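Side-chain contacts in N-acetyl-beta-D glucosaminidase (Rhizomucor miehei CAU432, PDB 4ZM6), which binds acetyl-CoA in a GCN5-related glucosamine N-acetyltransferase region and probably removes beta-linked N-acetylhexosamine units with its glycoside hydrolase family 3 part: residues A[292-297]-A[330-335]; A[296-299]-A[304-307]. All coordinates share one frame; numbering follows the deposited sequence.

Interaction 1 of 2, residues A[292-297]-A[330-335]; sequences GNDMAM and LQRVAQ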
ATOM      1  N   GLY A 292      19.789  13.918  19.600  1.00 74.27           N
ATOM      2  CA  GLY A 292      19.471  12.493  19.677  1.00 71.87           C
ATOM      3  C   GLY A 292      20.301  11.613  18.758  1.00 70.93           C
ATOM      4  O   GLY A 292      20.111  10.394  18.738  1.00 73.65           O
ATOM      5  N   ASN A 293      21.204  12.217  17.983  1.00 67.67           N
ATOM      6  CA  ASN A 293      22.162  11.454  17.185  1.00 66.36           C
ATOM      7  C   ASN A 293      23.020  10.575  18.088  1.00 69.02           C
ATOM      8  O   ASN A 293      23.381  10.979  19.198  1.00 71.41           O
ATOM      9  CB  ASN A 293      23.081  12.382  16.384  1.00 63.95           C
ATOM     10  CG  ASN A 293      22.407  12.974  15.161  1.00 64.45           C
ATOM     11  OD1 ASN A 293      22.365  12.347  14.101  1.00 66.08           O
ATOM     12  ND2 ASN A 293      21.908  14.199  15.287  1.00 62.53           N
ATOM     13  N   ASP A 294      23.334   9.372  17.616  1.00 67.82           N
ATOM     14  CA  ASP A 294      24.266   8.500  18.314  1.00 67.42           C
ATOM     15  C   ASP A 294      25.712   8.790  17.924  1.00 67.19           C
ATOM     16  O   ASP A 294      26.629   8.381  18.625  1.00 64.68           O
ATOM     17  CB  ASP A 294      23.955   7.034  18.008  1.00 69.65           C
ATOM     18  CG  ASP A 294      22.646   6.573  18.610  1.00 70.88           C
ATOM     19  OD1 ASP A 294      22.383   6.881  19.789  1.00 73.79           O
ATOM     20  OD2 ASP A 294      21.876   5.890  17.907  1.00 72.41           O
ATOM     21  N   MET A 295      25.927   9.481  16.809  1.00 68.80           N
ATOM     22  CA  MET A 295      27.263   9.568  16.232  1.00 73.47           C
ATOM     23  C   MET A 295      27.473  10.877  15.476  1.00 77.16           C
ATOM     24  O   MET A 295      26.540  11.401  14.861  1.00 78.97           O
ATOM     25  CB  MET A 295      27.479   8.373  15.295  1.00 74.95           C
ATOM     26  CG  MET A 295      28.919   7.906  15.184  1.00 77.09           C
ATOM     27  SD  MET A 295      29.075   6.226  14.543  1.00 79.17           S
ATOM     28  CE  MET A 295      28.307   5.311  15.872  1.00 77.20           C
ATOM     29  N   ALA A 296      28.702  11.395  15.525  1.00 78.32           N
ATOM     30  CA  ALA A 296      29.056  12.645  14.843  1.00 78.09           C
ATOM     31  C   ALA A 296      30.194  12.438  13.842  1.00 76.61           C
ATOM     32  O   ALA A 296      31.208  11.809  14.152  1.00 72.89           O
ATOM     33  CB  ALA A 296      29.429  13.715  15.856  1.00 78.05           C
ATOM     34  N   MET A 297      30.016  12.985  12.647  1.00 77.53           N
ATOM     35  CA  MET A 297      30.971  12.819  11.563  1.00 82.53           C
ATOM     36  C   MET A 297      31.777  14.102  11.397  1.00 88.44           C
ATOM     37  O   MET A 297      31.209  15.197  11.337  1.00 90.01           O
ATOM     38  CB  MET A 297      30.226  12.478  10.271  1.00 81.62           C
ATOM     39  CG  MET A 297      31.096  12.332   9.034  1.00 81.48           C
ATOM     40  SD  MET A 297      30.118  11.732   7.643  1.00 87.10           S
ATOM     41  CE  MET A 297      31.036  12.348   6.232  1.00 86.67           C
ATOM     42  N   LEU A 330      26.068   4.478  23.182  1.00 85.99           N
ATOM     43  CA  LEU A 330      27.228   3.581  23.241  1.00 85.82           C
ATOM     44  C   LEU A 330      26.817   2.110  23.144  1.00 83.88           C
ATOM     45  O   LEU A 330      27.548   1.286  22.596  1.00 78.81           O
ATOM     46  CB  LEU A 330      28.011   3.822  24.534  1.00 87.18           C
ATOM     47  CG  LEU A 330      28.752   5.162  24.577  1.00 88.44           C
ATOM     48  CD1 LEU A 330      29.007   5.620  26.006  1.00 89.54           C
ATOM     49  CD2 LEU A 330      30.055   5.059  23.800  1.00 88.92           C
ATOM     50  N   GLN A 331      25.645   1.801  23.691  1.00 85.11           N
ATOM     51  CA  GLN A 331      25.031   0.477  23.568  1.00 87.27           C
ATOM     52  C   GLN A 331      24.696   0.148  22.101  1.00 85.02           C
ATOM     53  O   GLN A 331      24.994  -0.950  21.623  1.00 87.32           O
ATOM     54  CB  GLN A 331      23.772   0.414  24.459  1.00 89.62           C
ATOM     55  CG  GLN A 331      22.817  -0.752  24.225  1.00 92.93           C
ATOM     56  CD  GLN A 331      23.113  -1.968  25.089  1.00 97.45           C
ATOM     57  OE1 GLN A 331      22.199  -2.583  25.648  1.00 96.49           O
ATOM     58  NE2 GLN A 331      24.392  -2.326  25.199  1.00 98.36           N
ATOM     59  N   ARG A 332      24.082   1.100  21.397  1.00 78.34           N
ATOM     60  CA  ARG A 332      23.710   0.917  19.989  1.00 73.82           C
ATOM     61  C   ARG A 332      24.930   0.742  19.093  1.00 74.45           C
ATOM     62  O   ARG A 332      24.896  -0.031  18.129  1.00 75.30           O
ATOM     63  CB  ARG A 332      22.878   2.100  19.482  1.00 71.28           C
ATOM     64  CG  ARG A 332      21.465   2.165  20.042  1.00 70.08           C
ATOM     65  CD  ARG A 332      20.661   3.264  19.363  1.00 68.85           C
ATOM     66  NE  ARG A 332      19.464   3.656  20.116  1.00 67.90           N
ATOM     67  CZ  ARG A 332      19.369   4.712  20.929  1.00 65.21           C
ATOM     68  NH1 ARG A 332      20.398   5.528  21.131  1.00 65.93           N
ATOM     69  NH2 ARG A 332      18.223   4.958  21.549  1.00 63.30           N
ATOM     70  N   VAL A 333      26.001   1.465  19.413  1.00 73.07           N
ATOM     71  CA  VAL A 333      27.249   1.385  18.651  1.00 73.20           C
ATOM     72  C   VAL A 333      27.983   0.074  18.935  1.00 72.94           C
ATOM     73  O   VAL A 333      28.632  -0.479  18.048  1.00 70.61           O
ATOM     74  CB  VAL A 333      28.173   2.580  18.957  1.00 73.15           C
ATOM     75  CG1 VAL A 333      29.489   2.457  18.196  1.00 73.82           C
ATOM     76  CG2 VAL A 333      27.473   3.882  18.606  1.00 74.17           C
ATOM     77  N   ALA A 334      27.889  -0.411  20.171  1.00 75.05           N
ATOM     78  CA  ALA A 334      28.426  -1.725  20.523  1.00 77.08           C
ATOM     79  C   ALA A 334      27.696  -2.817  19.737  1.00 78.63           C
ATOM     80  O   ALA A 334      28.330  -3.641  19.074  1.00 77.30           O
ATOM     81  CB  ALA A 334      28.302  -1.972  22.019  1.00 75.73           C
ATOM     82  N   GLN A 335      26.365  -2.804  19.806  1.00 78.23           N
ATOM     83  CA  GLN A 335      25.532  -3.731  19.034  1.00 78.52           C
ATOM     84  C   GLN A 335      25.898  -3.726  17.549  1.00 74.45           C
ATOM     85  O   GLN A 335      26.054  -4.787  16.938  1.00 71.96           O
ATOM     86  CB  GLN A 335      24.042  -3.394  19.207  1.00 81.41           C
ATOM     87  CG  GLN A 335      23.408  -3.992  20.456  1.00 83.74           C
ATOM     88  CD  GLN A 335      22.173  -3.231  20.925  1.00 86.94           C
ATOM     89  OE1 GLN A 335      22.226  -2.025  21.167  1.00 87.40           O
ATOM     90  NE2 GLN A 335      21.059  -3.940  21.068  1.00 88.74           N
TER
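D294 turns its CG opposite its own carbonyl carbon (chi1 -69°), which presents the carboxylate to helix 323-340. R332 leaves that helix as a chain extended from CG to NE, and the two side chains meet at about a right angle. R332 NH1 reaches D294 OD1 at 2.8 Å, a salt bridge whose hydrogen bond is weak because the N-H points well off the oxygen (122°). OD1 lies at the edge of the guanidinium, near its plane, but carboxylate and guanidinium are not coplanar. The second oxygen, OD2 of D294, lies over the CD methylene of R332, with R332 NH1 farther off at 3.6 Å.

The carboxylate has further partners. S329 OG, about one turn before R332 and V333 on the same helix, hydrogen-bonds to OD1, while OD2 takes the backbone N of I265 and a salt bridge from R256. Two arginines thus gather round one buried anion, which would be expected to favour its ionised form.

In the family 3 N-terminal domain, of TIM-barrel type, residues 292-295 lead from helix 281-291 into strand 296-298, with G292 leaving the helix at positive phi. Helix 323-340 packs against the residues leading into that strand, which also run beside strand 264-267.

The apolar half of the contact is made by M295 and V333. The methionine chain bends at its last torsion (chi3 -66°), which turns the CE end towards the valine methyls, although the exact spacing of CE is doubtful as modelled. M295 also touches V264 and I266 of strand 264-267 and S41 of strand 41-44.

Interaction 2 of 2, residues A[296-299]-A[304-307]; sequences AMIS and FQKD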
ATOM      1  N   ALA A 296      28.702  11.395  15.525  1.00 78.32           N
ATOM      2  CA  ALA A 296      29.056  12.645  14.843  1.00 78.09           C
ATOM      3  C   ALA A 296      30.194  12.438  13.842  1.00 76.61           C
ATOM      4  O   ALA A 296      31.208  11.809  14.152  1.00 72.89           O
ATOM      5  CB  ALA A 296      29.429  13.715  15.856  1.00 78.05           C
ATOM      6  N   MET A 297      30.016  12.985  12.647  1.00 77.53           N
ATOM      7  CA  MET A 297      30.971  12.819  11.563  1.00 82.53           C
ATOM      8  C   MET A 297      31.777  14.102  11.397  1.00 88.44           C
ATOM      9  O   MET A 297      31.209  15.197  11.337  1.00 90.01           O
ATOM     10  CB  MET A 297      30.226  12.478  10.271  1.00 81.62           C
ATOM     11  CG  MET A 297      31.096  12.332   9.034  1.00 81.48           C
ATOM     12  SD  MET A 297      30.118  11.732   7.643  1.00 87.10           S
ATOM     13  CE  MET A 297      31.036  12.348   6.232  1.00 86.67           C
ATOM     14  N   ILE A 298      33.100  13.962  11.339  1.00 92.94           N
ATOM     15  CA  ILE A 298      33.997  15.099  11.134  1.00 94.01           C
ATOM     16  C   ILE A 298      35.096  14.703  10.142  1.00 95.14           C
ATOM     17  O   ILE A 298      36.252  14.485  10.512  1.00 94.28           O
ATOM     18  CB  ILE A 298      34.610  15.603  12.464  1.00 93.96           C
ATOM     19  CG1 ILE A 298      33.541  15.687  13.564  1.00 93.32           C
ATOM     20  CG2 ILE A 298      35.268  16.963  12.252  1.00 95.71           C
ATOM     21  CD1 ILE A 298      34.048  16.193  14.897  1.00 92.11           C
ATOM     22  N   SER A 299      34.714  14.609   8.874  1.00 98.69           N
ATOM     23  CA  SER A 299      35.652  14.268   7.809  1.00106.99           C
ATOM     24  C   SER A 299      36.598  15.434   7.529  1.00116.16           C
ATOM     25  O   SER A 299      36.240  16.586   7.752  1.00123.39           O
ATOM     26  CB  SER A 299      34.890  13.911   6.532  1.00104.46           C
ATOM     27  N   PHE A 304      39.178  20.807  14.287  1.00117.41           N
ATOM     28  CA  PHE A 304      37.784  20.653  14.680  1.00113.99           C
ATOM     29  C   PHE A 304      37.607  19.348  15.452  1.00114.67           C
ATOM     30  O   PHE A 304      36.910  19.308  16.469  1.00108.84           O
ATOM     31  CB  PHE A 304      36.876  20.643  13.447  1.00109.97           C
ATOM     32  CG  PHE A 304      36.943  21.902  12.617  1.00106.16           C
ATOM     33  CD1 PHE A 304      36.848  23.156  13.207  1.00106.36           C
ATOM     34  CD2 PHE A 304      37.072  21.828  11.237  1.00103.01           C
ATOM     35  CE1 PHE A 304      36.899  24.307  12.437  1.00105.32           C
ATOM     36  CE2 PHE A 304      37.120  22.975  10.462  1.00102.18           C
ATOM     37  CZ  PHE A 304      37.034  24.216  11.063  1.00103.30           C
ATOM     38  N   GLN A 305      38.248  18.289  14.958  1.00117.31           N
ATOM     39  CA  GLN A 305      38.243  16.979  15.620  1.00119.59           C
ATOM     40  C   GLN A 305      38.794  17.070  17.045  1.00121.07           C
ATOM     41  O   GLN A 305      38.262  16.445  17.964  1.00118.12           O
ATOM     42  CB  GLN A 305      39.054  15.963  14.804  1.00120.70           C
ATOM     43  CG  GLN A 305      38.419  15.583  13.470  1.00121.93           C
ATOM     44  CD  GLN A 305      39.403  14.983  12.476  1.00122.89           C
ATOM     45  OE1 GLN A 305      39.244  15.139  11.263  1.00124.95           O
ATOM     46  NE2 GLN A 305      40.416  14.288  12.981  1.00122.52           N
ATOM     47  N   LYS A 306      39.856  17.856  17.219  1.00125.62           N
ATOM     48  CA  LYS A 306      40.418  18.121  18.544  1.00127.19           C
ATOM     49  C   LYS A 306      39.464  18.961  19.395  1.00127.46           C
ATOM     50  O   LYS A 306      39.159  18.597  20.536  1.00124.86           O
ATOM     51  CB  LYS A 306      41.779  18.825  18.426  1.00127.97           C
ATOM     52  CG  LYS A 306      42.941  17.900  18.078  1.00126.88           C
ATOM     53  CD  LYS A 306      43.701  17.418  19.308  1.00125.24           C
ATOM     54  CE  LYS A 306      42.829  16.564  20.217  1.00123.76           C
ATOM     55  NZ  LYS A 306      43.616  15.872  21.271  1.00121.95           N
ATOM     56  N   ASP A 307      38.999  20.076  18.831  1.00126.94           N
ATOM     57  CA  ASP A 307      38.071  20.981  19.520  1.00126.81           C
ATOM     58  C   ASP A 307      36.817  20.242  19.971  1.00127.53           C
ATOM     59  O   ASP A 307      36.477  20.235  21.154  1.00126.58           O
ATOM     60  CB  ASP A 307      37.652  22.142  18.603  1.00123.82           C
ATOM     61  CG  ASP A 307      38.781  23.119  18.322  1.00119.46           C
ATOM     62  OD1 ASP A 307      39.792  23.122  19.055  1.00119.38           O
ATOM     63  OD2 ASP A 307      38.647  23.894  17.354  1.00112.87           O
TER
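Q305 lies alongside I298, the two side chains running past each other in opposite directions. From its CB, which is not itself within touching distance of the isoleucine, the glutamine chain turns so that CG stands opposite the backbone carbonyl carbon (chi1 -68°), and it is extended from there on. CG is the atom that packs: it lies 3.6 Å from the CG2 methyl of I298 and 3.9 Å from I298 CB. The same methylene is 3.8 Å from the carbonyl O of I298. Farther out, CD of Q305 stays by that oxygen at 3.7 Å from I298 O, so the terminal amide ends beside the last peptide of the strand.

CG2 of I298 has a second neighbour in F304, whose CB is 4.2 Å away. Beyond CB the phenylalanine turns from the strand; its side chain also touches T281 and P282 of helix 281-291. Q305 also touches L33 of helix 28-37.

The arrangement is one beta-alpha unit of the TIM-barrel-type domain: strand 296-298, a short turn, then helix 304-318 packed back on the strand it follows. Of the residues 296-299, I298 makes the contact with the helix, while its neighbours M297 and S299 touch I43 of strand 41-44, which belongs to the same parallel sheet.

Two methylenes, CG of Q305 and CB of F304, gather round a single isoleucine methyl, and no charged group takes part; these carbon contacts are van der Waals packing, governed by shape more than by direction.

Overall arrangement
Both contacts are buried, though R332 and F304 are partly exposed; both lie in the family 3 N-terminal domain and use strand 296-298 or the residues leading into it, with centres 15 Å apart. Interaction 1 joins the residues leading into the strand to helix 323-340, interaction 2 the strand's far end to helix 304-318, and these two helices follow each other in the chain. The first spans 32 intervening residues and mixes a salt bridge with apolar packing; the second is local, separated by four residues, and is made of carbon contacts without an ion pair. Charge thus appears where a more distant helix meets the lead-in, not where the strand meets its own following helix.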